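Long-range contacts in extracellular serine protease (Aeromonas sobria, PDB 3WQB), which cleaves peptide bonds that follow two basic residues, one of them lysine, and acts on host plasma proteins such as prekallikrein, prothrombin and fibrinogen, probably as a virulence factor: residues A[34-42]-A[52-60]; A[483-494]-A[548-559]. The protein carries 1 engineered substitution. All coordinates share one frame; numbering follows the deposited sequence.

Contact 1 (A[34-42]-A[52-60]); sequences QQWYLLNSG and IAGNDLNLW
Asn40 and Asp56 show how two largely irregular segments can be joined by polar side chains that bond to backbone. Asn40 can be followed outward atom by atom. Its CB passes close to Asn55 O and Asp56 OD2. CG stands anti to the backbone N (chi1 -174°), which sends the amide across to the 52-55 turn. There ND2 donates to Asn55 O at 2.9 Å, with the acceptor in the amide plane and the N-H nearly straight at 168°. OD1 turns back to its own chain and accepts from Gly42 N in the carbonyl plane, closing an Asx turn, so both ends of the amide are held. The backbone of Asn40 is gripped as well: its O accepts from Gly54 N at 2.8 Å, within the type II turn, and its N donates to the anti lone pair of Asp56 OD2 at 2.7 Å.

Asp56 OD1 meanwhile accepts from Asn58 N in a second Asx turn, and salt bridges from Arg18 to OD1 and from Arg23 to OD2 probably offset the charge of the buried carboxylate. Farther along, Leu57 N bonds to Tyr37 O at 3.0 Å, and Leu38 CD2 meets Leu59 CD2 at 4.0 Å. Two loops of the subtilisin domain are thus joined by two Asx turns and a type II beta turn from Ile52 to Asn55, the second loop running into helix 60-64 with Leu59 at its N-cap position.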
# COMPACT_ATOMS: atom_id res chain seq x y z
N GLN A 34 -18.88 -17.64 9.37
CA GLN A 34 -18.22 -17.80 8.07
C GLN A 34 -17.20 -16.70 7.77
O GLN A 34 -16.63 -16.66 6.67
CB GLN A 34 -19.25 -17.98 6.96
CG GLN A 34 -19.90 -19.36 6.99
CD GLN A 34 -19.03 -20.45 6.41
OE1 GLN A 34 -17.81 -20.43 6.55
NE2 GLN A 34 -19.66 -21.42 5.75
N GLN A 35 -16.97 -15.83 8.74
CA GLN A 35 -15.89 -14.84 8.68
C GLN A 35 -14.64 -15.47 9.31
O GLN A 35 -14.34 -15.25 10.49
CB GLN A 35 -16.28 -13.56 9.41
CG GLN A 35 -17.46 -12.82 8.80
CD GLN A 35 -17.89 -11.65 9.66
OE1 GLN A 35 -18.88 -11.73 10.39
NE2 GLN A 35 -17.13 -10.56 9.60
N TRP A 36 -13.92 -16.26 8.53
CA TRP A 36 -12.76 -16.99 9.05
C TRP A 36 -11.69 -16.04 9.52
O TRP A 36 -10.83 -16.43 10.31
CB TRP A 36 -12.19 -17.96 7.99
CG TRP A 36 -11.68 -17.23 6.77
CD1 TRP A 36 -12.40 -16.92 5.65
CD2 TRP A 36 -10.38 -16.67 6.57
NE1 TRP A 36 -11.63 -16.22 4.76
CE2 TRP A 36 -10.38 -16.05 5.30
CE3 TRP A 36 -9.20 -16.64 7.33
CZ2 TRP A 36 -9.25 -15.39 4.78
CZ3 TRP A 36 -8.08 -16.00 6.81
CH2 TRP A 36 -8.11 -15.39 5.53
N TYR A 37 -11.70 -14.82 9.01
CA TYR A 37 -10.70 -13.84 9.40
C TYR A 37 -10.87 -13.37 10.84
O TYR A 37 -9.88 -12.99 11.49
CB TYR A 37 -10.65 -12.68 8.41
CG TYR A 37 -11.95 -11.94 8.16
CD1 TYR A 37 -12.84 -12.37 7.17
CD2 TYR A 37 -12.25 -10.78 8.85
CE1 TYR A 37 -14.01 -11.66 6.89
CE2 TYR A 37 -13.42 -10.07 8.59
CZ TYR A 37 -14.30 -10.52 7.61
OH TYR A 37 -15.44 -9.81 7.34
N LEU A 38 -12.09 -13.41 11.35
CA LEU A 38 -12.33 -13.14 12.77
C LEU A 38 -11.84 -14.31 13.62
O LEU A 38 -11.17 -14.12 14.63
CB LEU A 38 -13.81 -12.91 13.06
CG LEU A 38 -14.54 -11.76 12.36
CD1 LEU A 38 -15.99 -11.74 12.82
CD2 LEU A 38 -13.85 -10.43 12.65
N LEU A 39 -12.20 -15.52 13.20
CA LEU A 39 -11.85 -16.75 13.90
C LEU A 39 -11.92 -17.85 12.86
O LEU A 39 -12.99 -18.13 12.29
CB LEU A 39 -12.82 -17.01 15.07
CG LEU A 39 -12.47 -18.10 16.09
CD1 LEU A 39 -13.31 -17.93 17.34
CD2 LEU A 39 -12.68 -19.49 15.53
N ASN A 40 -10.77 -18.45 12.59
CA ASN A 40 -10.64 -19.46 11.56
C ASN A 40 -10.70 -20.84 12.19
O ASN A 40 -9.76 -21.26 12.86
CB ASN A 40 -9.30 -19.27 10.84
CG ASN A 40 -9.12 -20.19 9.64
OD1 ASN A 40 -9.78 -21.22 9.51
ND2 ASN A 40 -8.20 -19.81 8.76
N SER A 41 -11.83 -21.51 11.99
CA SER A 41 -12.03 -22.87 12.48
C SER A 41 -11.95 -23.88 11.35
O SER A 41 -12.42 -25.01 11.48
CB SER A 41 -13.40 -22.98 13.15
OG SER A 41 -14.42 -22.70 12.21
N GLY A 42 -11.36 -23.48 10.23
CA GLY A 42 -11.28 -24.35 9.05
C GLY A 42 -12.55 -24.30 8.21
O GLY A 42 -12.76 -25.17 7.36
N ILE A 52 -6.96 -23.71 7.18
CA ILE A 52 -6.36 -24.34 8.34
C ILE A 52 -6.66 -23.50 9.57
O ILE A 52 -6.38 -22.30 9.61
CB ILE A 52 -4.84 -24.54 8.13
CG1 ILE A 52 -4.59 -25.44 6.91
CG2 ILE A 52 -4.20 -25.14 9.38
CD1 ILE A 52 -3.13 -25.53 6.49
N ALA A 53 -7.27 -24.12 10.58
CA ALA A 53 -7.68 -23.43 11.79
C ALA A 53 -6.56 -22.63 12.45
O ALA A 53 -5.41 -23.07 12.48
CB ALA A 53 -8.28 -24.43 12.77
N GLY A 54 -6.92 -21.45 12.96
CA GLY A 54 -5.99 -20.59 13.69
C GLY A 54 -5.44 -19.42 12.89
O GLY A 54 -4.90 -18.47 13.45
N ASN A 55 -5.57 -19.50 11.57
CA ASN A 55 -5.06 -18.48 10.66
C ASN A 55 -6.07 -17.36 10.48
O ASN A 55 -6.89 -17.36 9.55
CB ASN A 55 -4.64 -19.14 9.35
CG ASN A 55 -3.47 -20.07 9.55
OD1 ASN A 55 -3.59 -21.30 9.40
ND2 ASN A 55 -2.33 -19.51 9.90
N ASP A 56 -6.01 -16.41 11.41
CA ASP A 56 -6.99 -15.34 11.54
C ASP A 56 -6.32 -14.19 12.29
O ASP A 56 -5.11 -14.22 12.51
CB ASP A 56 -8.24 -15.86 12.28
CG ASP A 56 -7.90 -16.57 13.58
OD1 ASP A 56 -7.06 -16.05 14.34
OD2 ASP A 56 -8.48 -17.65 13.85
N LEU A 57 -7.10 -13.20 12.71
CA LEU A 57 -6.53 -12.03 13.40
C LEU A 57 -6.33 -12.23 14.90
O LEU A 57 -5.90 -11.31 15.60
CB LEU A 57 -7.37 -10.79 13.13
CG LEU A 57 -7.48 -10.42 11.65
CD1 LEU A 57 -8.57 -9.38 11.45
CD2 LEU A 57 -6.14 -9.91 11.09
N ASN A 58 -6.66 -13.43 15.39
CA ASN A 58 -6.61 -13.78 16.82
C ASN A 58 -7.14 -12.66 17.69
O ASN A 58 -6.42 -12.10 18.53
CB ASN A 58 -5.23 -14.27 17.29
CG ASN A 58 -5.31 -15.11 18.56
OD1 ASN A 58 -6.22 -15.92 18.71
ND2 ASN A 58 -4.38 -14.90 19.47
N LEU A 59 -8.41 -12.32 17.47
CA LEU A 59 -9.03 -11.18 18.14
C LEU A 59 -10.16 -11.60 19.07
O LEU A 59 -10.84 -10.75 19.65
CB LEU A 59 -9.56 -10.17 17.11
CG LEU A 59 -10.49 -10.67 16.00
CD1 LEU A 59 -11.80 -11.22 16.52
CD2 LEU A 59 -10.73 -9.54 15.01
N TRP A 60 -10.32 -12.91 19.27
CA TRP A 60 -11.45 -13.41 20.06
C TRP A 60 -11.49 -12.87 21.50
O TRP A 60 -12.56 -12.64 22.05
CB TRP A 60 -11.49 -14.94 20.03
CG TRP A 60 -10.30 -15.61 20.65
CD1 TRP A 60 -9.19 -16.07 20.01
CD2 TRP A 60 -10.12 -15.91 22.04
NE1 TRP A 60 -8.32 -16.64 20.91
CE2 TRP A 60 -8.87 -16.55 22.16
CE3 TRP A 60 -10.89 -15.70 23.19
CZ2 TRP A 60 -8.38 -16.99 23.40
CZ3 TRP A 60 -10.40 -16.13 24.42
CH2 TRP A 60 -9.15 -16.76 24.51
O HOH W 1 -9.86 -14.90 16.88

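Contact 2 (A[483-494]-A[548-559]). With CA (calcium ion), chain D.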
# COMPACT_ATOMS: atom_id res chain seq x y z
N HIS A 483 20.81 2.22 -16.14
CA HIS A 483 20.87 0.82 -16.55
C HIS A 483 19.78 0.56 -17.57
O HIS A 483 18.64 0.99 -17.40
CB HIS A 483 20.69 -0.11 -15.35
CG HIS A 483 21.01 -1.54 -15.65
ND1 HIS A 483 20.13 -2.38 -16.31
CD2 HIS A 483 22.10 -2.28 -15.37
CE1 HIS A 483 20.69 -3.57 -16.44
NE2 HIS A 483 21.88 -3.55 -15.87
N GLN A 484 20.15 -0.14 -18.64
CA GLN A 484 19.27 -0.33 -19.79
C GLN A 484 18.18 -1.40 -19.63
O GLN A 484 17.27 -1.47 -20.44
CB GLN A 484 20.09 -0.63 -21.05
CG GLN A 484 21.00 0.49 -21.52
CD GLN A 484 22.01 0.00 -22.54
OE1 GLN A 484 22.55 -1.10 -22.43
NE2 GLN A 484 22.27 0.83 -23.55
N ARG A 485 18.29 -2.24 -18.61
CA ARG A 485 17.26 -3.25 -18.31
C ARG A 485 17.03 -3.36 -16.80
O ARG A 485 17.51 -4.28 -16.14
CB ARG A 485 17.60 -4.60 -18.96
CG ARG A 485 16.47 -5.61 -18.83
CD ARG A 485 16.64 -6.82 -19.74
NE ARG A 485 17.66 -7.74 -19.24
CZ ARG A 485 17.69 -9.04 -19.51
NH1 ARG A 485 16.76 -9.60 -20.31
NH2 ARG A 485 18.64 -9.80 -18.98
N LEU A 486 16.26 -2.42 -16.28
CA LEU A 486 16.11 -2.25 -14.84
C LEU A 486 15.78 -3.50 -14.02
O LEU A 486 16.33 -3.66 -12.93
CB LEU A 486 15.10 -1.13 -14.50
CG LEU A 486 15.60 0.29 -14.76
CD1 LEU A 486 14.44 1.26 -14.73
CD2 LEU A 486 16.69 0.70 -13.78
N PRO A 487 14.91 -4.40 -14.54
CA PRO A 487 14.59 -5.57 -13.71
C PRO A 487 15.76 -6.55 -13.51
O PRO A 487 15.62 -7.47 -12.73
CB PRO A 487 13.42 -6.23 -14.46
CG PRO A 487 12.81 -5.10 -15.22
CD PRO A 487 13.99 -4.29 -15.68
N ASP A 488 16.89 -6.33 -14.17
CA ASP A 488 18.09 -7.11 -13.88
C ASP A 488 18.68 -6.81 -12.51
O ASP A 488 19.51 -7.56 -12.02
CB ASP A 488 19.18 -6.87 -14.94
CG ASP A 488 18.88 -7.55 -16.26
OD1 ASP A 488 17.86 -8.27 -16.35
OD2 ASP A 488 19.68 -7.36 -17.20
N LEU A 489 18.25 -5.71 -11.89
CA LEU A 489 18.92 -5.21 -10.70
C LEU A 489 18.36 -5.73 -9.38
O LEU A 489 17.14 -5.71 -9.14
CB LEU A 489 18.98 -3.68 -10.70
CG LEU A 489 19.68 -3.04 -11.90
CD1 LEU A 489 19.59 -1.55 -11.77
CD2 LEU A 489 21.13 -3.49 -12.04
N LEU A 490 19.28 -6.22 -8.56
CA LEU A 490 19.04 -6.58 -7.17
C LEU A 490 19.64 -5.48 -6.31
O LEU A 490 20.85 -5.20 -6.40
CB LEU A 490 19.71 -7.93 -6.88
CG LEU A 490 19.88 -8.35 -5.42
CD1 LEU A 490 18.53 -8.71 -4.82
CD2 LEU A 490 20.83 -9.52 -5.30
N ILE A 491 18.81 -4.84 -5.49
CA ILE A 491 19.26 -3.75 -4.62
C ILE A 491 19.08 -4.16 -3.17
O ILE A 491 17.97 -4.50 -2.74
CB ILE A 491 18.50 -2.44 -4.94
CG1 ILE A 491 18.64 -2.09 -6.42
CG2 ILE A 491 18.96 -1.29 -4.02
CD1 ILE A 491 17.91 -0.80 -6.84
N GLU A 492 20.17 -4.12 -2.41
CA GLU A 492 20.20 -4.60 -1.03
C GLU A 492 20.90 -3.60 -0.13
O GLU A 492 21.79 -2.87 -0.56
CB GLU A 492 20.93 -5.95 -1.01
CG GLU A 492 20.72 -6.82 0.23
CD GLU A 492 21.10 -8.30 -0.00
OE1 GLU A 492 21.04 -9.07 0.98
OE2 GLU A 492 21.44 -8.69 -1.15
N LEU A 493 20.49 -3.56 1.13
CA LEU A 493 21.06 -2.65 2.12
C LEU A 493 21.58 -3.45 3.32
O LEU A 493 20.92 -4.40 3.77
CB LEU A 493 20.02 -1.64 2.58
CG LEU A 493 20.47 -0.51 3.51
CD1 LEU A 493 21.46 0.42 2.81
CD2 LEU A 493 19.28 0.28 4.04
N VAL A 494 22.76 -3.07 3.82
CA VAL A 494 23.40 -3.75 4.94
C VAL A 494 23.61 -2.77 6.09
O VAL A 494 24.13 -1.67 5.89
CB VAL A 494 24.77 -4.37 4.52
CG1 VAL A 494 25.33 -5.27 5.63
CG2 VAL A 494 24.67 -5.17 3.21
N ARG A 548 25.66 -0.01 4.01
CA ARG A 548 26.13 -0.25 2.66
C ARG A 548 25.01 -0.60 1.69
O ARG A 548 24.20 -1.48 1.96
CB ARG A 548 27.19 -1.37 2.67
CG ARG A 548 27.76 -1.72 1.30
CD ARG A 548 28.87 -2.74 1.39
NE ARG A 548 28.41 -4.09 1.71
CZ ARG A 548 28.59 -4.70 2.88
NH1 ARG A 548 29.21 -4.07 3.88
NH2 ARG A 548 28.14 -5.94 3.08
N LEU A 549 24.96 0.12 0.58
CA LEU A 549 24.05 -0.22 -0.51
C LEU A 549 24.77 -1.11 -1.51
O LEU A 549 25.92 -0.86 -1.86
CB LEU A 549 23.58 1.05 -1.23
CG LEU A 549 22.47 0.84 -2.26
CD1 LEU A 549 21.13 0.62 -1.57
CD2 LEU A 549 22.41 2.03 -3.19
N GLU A 550 24.08 -2.16 -1.95
CA GLU A 550 24.65 -3.10 -2.91
C GLU A 550 23.70 -3.20 -4.09
O GLU A 550 22.51 -3.37 -3.91
CB GLU A 550 24.82 -4.48 -2.27
CG GLU A 550 25.92 -4.53 -1.22
CD GLU A 550 26.18 -5.92 -0.69
OE1 GLU A 550 25.44 -6.88 -1.02
OE2 GLU A 550 27.16 -6.07 0.07
N VAL A 551 24.23 -3.08 -5.31
CA VAL A 551 23.44 -3.21 -6.53
C VAL A 551 24.15 -4.19 -7.46
O VAL A 551 25.33 -4.01 -7.73
CB VAL A 551 23.27 -1.84 -7.25
CG1 VAL A 551 22.48 -1.99 -8.55
CG2 VAL A 551 22.60 -0.82 -6.33
N THR A 552 23.43 -5.21 -7.94
CA THR A 552 24.00 -6.21 -8.85
C THR A 552 23.07 -6.44 -10.02
O THR A 552 21.86 -6.53 -9.85
CB THR A 552 24.20 -7.57 -8.14
OG1 THR A 552 24.84 -7.37 -6.87
CG2 THR A 552 25.08 -8.47 -8.98
N ASP A 553 23.65 -6.53 -11.22
CA ASP A 553 22.93 -7.00 -12.40
C ASP A 553 23.05 -8.53 -12.41
O ASP A 553 24.15 -9.07 -12.49
CB ASP A 553 23.54 -6.35 -13.66
CG ASP A 553 22.94 -6.86 -14.97
OD1 ASP A 553 22.48 -8.02 -15.06
OD2 ASP A 553 22.96 -6.09 -15.95
N VAL A 554 21.92 -9.21 -12.28
CA VAL A 554 21.91 -10.65 -12.04
C VAL A 554 21.32 -11.47 -13.19
O VAL A 554 20.85 -12.59 -12.98
CB VAL A 554 21.18 -11.03 -10.70
CG1 VAL A 554 21.87 -10.39 -9.50
CG2 VAL A 554 19.69 -10.66 -10.76
N ALA A 555 21.32 -10.90 -14.40
CA ALA A 555 20.76 -11.63 -15.55
C ALA A 555 21.27 -11.13 -16.88
O ALA A 555 21.34 -9.92 -17.11
CB ALA A 555 19.24 -11.56 -15.53
N ASN A 556 21.58 -12.07 -17.77
CA ASN A 556 21.85 -11.71 -19.16
C ASN A 556 20.96 -12.44 -20.17
O ASN A 556 21.06 -12.21 -21.37
CB ASN A 556 23.34 -11.87 -19.51
CG ASN A 556 23.86 -13.28 -19.32
OD1 ASN A 556 23.13 -14.19 -18.92
ND2 ASN A 556 25.14 -13.46 -19.58
N GLY A 557 20.09 -13.30 -19.67
CA GLY A 557 19.17 -14.03 -20.55
C GLY A 557 18.00 -13.15 -20.96
O GLY A 557 17.62 -12.23 -20.22
N THR A 558 17.42 -13.43 -22.12
CA THR A 558 16.19 -12.74 -22.53
C THR A 558 15.02 -13.17 -21.65
O THR A 558 15.01 -14.26 -21.09
CB THR A 558 15.83 -13.00 -24.01
OG1 THR A 558 15.59 -14.40 -24.20
CG2 THR A 558 16.97 -12.55 -24.92
N ARG A 559 14.04 -12.28 -21.51
CA ARG A 559 12.81 -12.60 -20.83
C ARG A 559 11.65 -12.13 -21.66
O ARG A 559 11.77 -11.18 -22.44
CB ARG A 559 12.75 -11.90 -19.46
CG ARG A 559 13.79 -12.40 -18.46
CD ARG A 559 13.59 -11.76 -17.10
NE ARG A 559 13.81 -10.32 -17.10
CZ ARG A 559 14.99 -9.71 -16.93
NH1 ARG A 559 16.10 -10.42 -16.73
NH2 ARG A 559 15.04 -8.39 -16.94
CA CA D . 21.96 -7.72 -17.54
O HOH W 2 23.15 -6.37 -4.98
O HOH W 3 23.50 -7.75 -2.70
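Asp488 and Asp553 meet at a calcium ion: Asp488 OD2 binds it at 2.3 Å, Asp553 contributes both carboxylate oxygens, and Ala555 adds its backbone O. Asp454, Asn578 and Asn579 complete the site. Two arginines hold the Asp488 carboxylate from outside the metal shell. Arg559 grips Asp488 OD1 end-on, NH1 at 2.8 Å and NH2 slightly longer, its plane turned 79° from the carboxylate. Arg485, bent at chi3 (76°), takes Asp488 OD2 side-on through NE and NH2, while NH1 and NH2 both reach Gly557 O. The two guanidiniums stack with centres 3.8 Å apart. On the other carboxylate, His483 NE2 donates to Asp553 OD2 at 2.8 Å, approaching from above the carboxylate plane.

Beyond the site, strands 489-494 and 548-553 run antiparallel, with backbone bonds at Leu490-Thr552, Glu492-Glu550 and Val494-Arg548. Water 3 donates to both Glu492 OE2 and Glu550 OE1, and Arg500 forms salt bridges with both glutamates. On the opposite face, Ile491 CG2 packs on Leu549 CD1 at 3.8 Å. With each Asp488 oxygen taking two arginine N-H groups and OD2 also bound to metal, the carboxylate is probably firmly ionised and its rotation fixed.

The two contacts sit in different domains of a modular protease. Contact 1 comes first along the chain, in the subtilisin domain, and closes before contact 2 opens in the C-terminal P-domain. Their centres lie 40 Å apart, on opposite sides of the chain's centre, and their nearest atoms are about 27 Å apart, so neither touches the other. They share no sheet: contact 1 joins two loop segments, the second of which runs into helix 60-64, whereas contact 2 pairs the two middle strands of a four-stranded antiparallel sheet. Contact 2 contains ligands of the third calcium site; contact 1 holds none and only lies near the first, the Leu38 side chain being about 9 Å from a bound calcium ion.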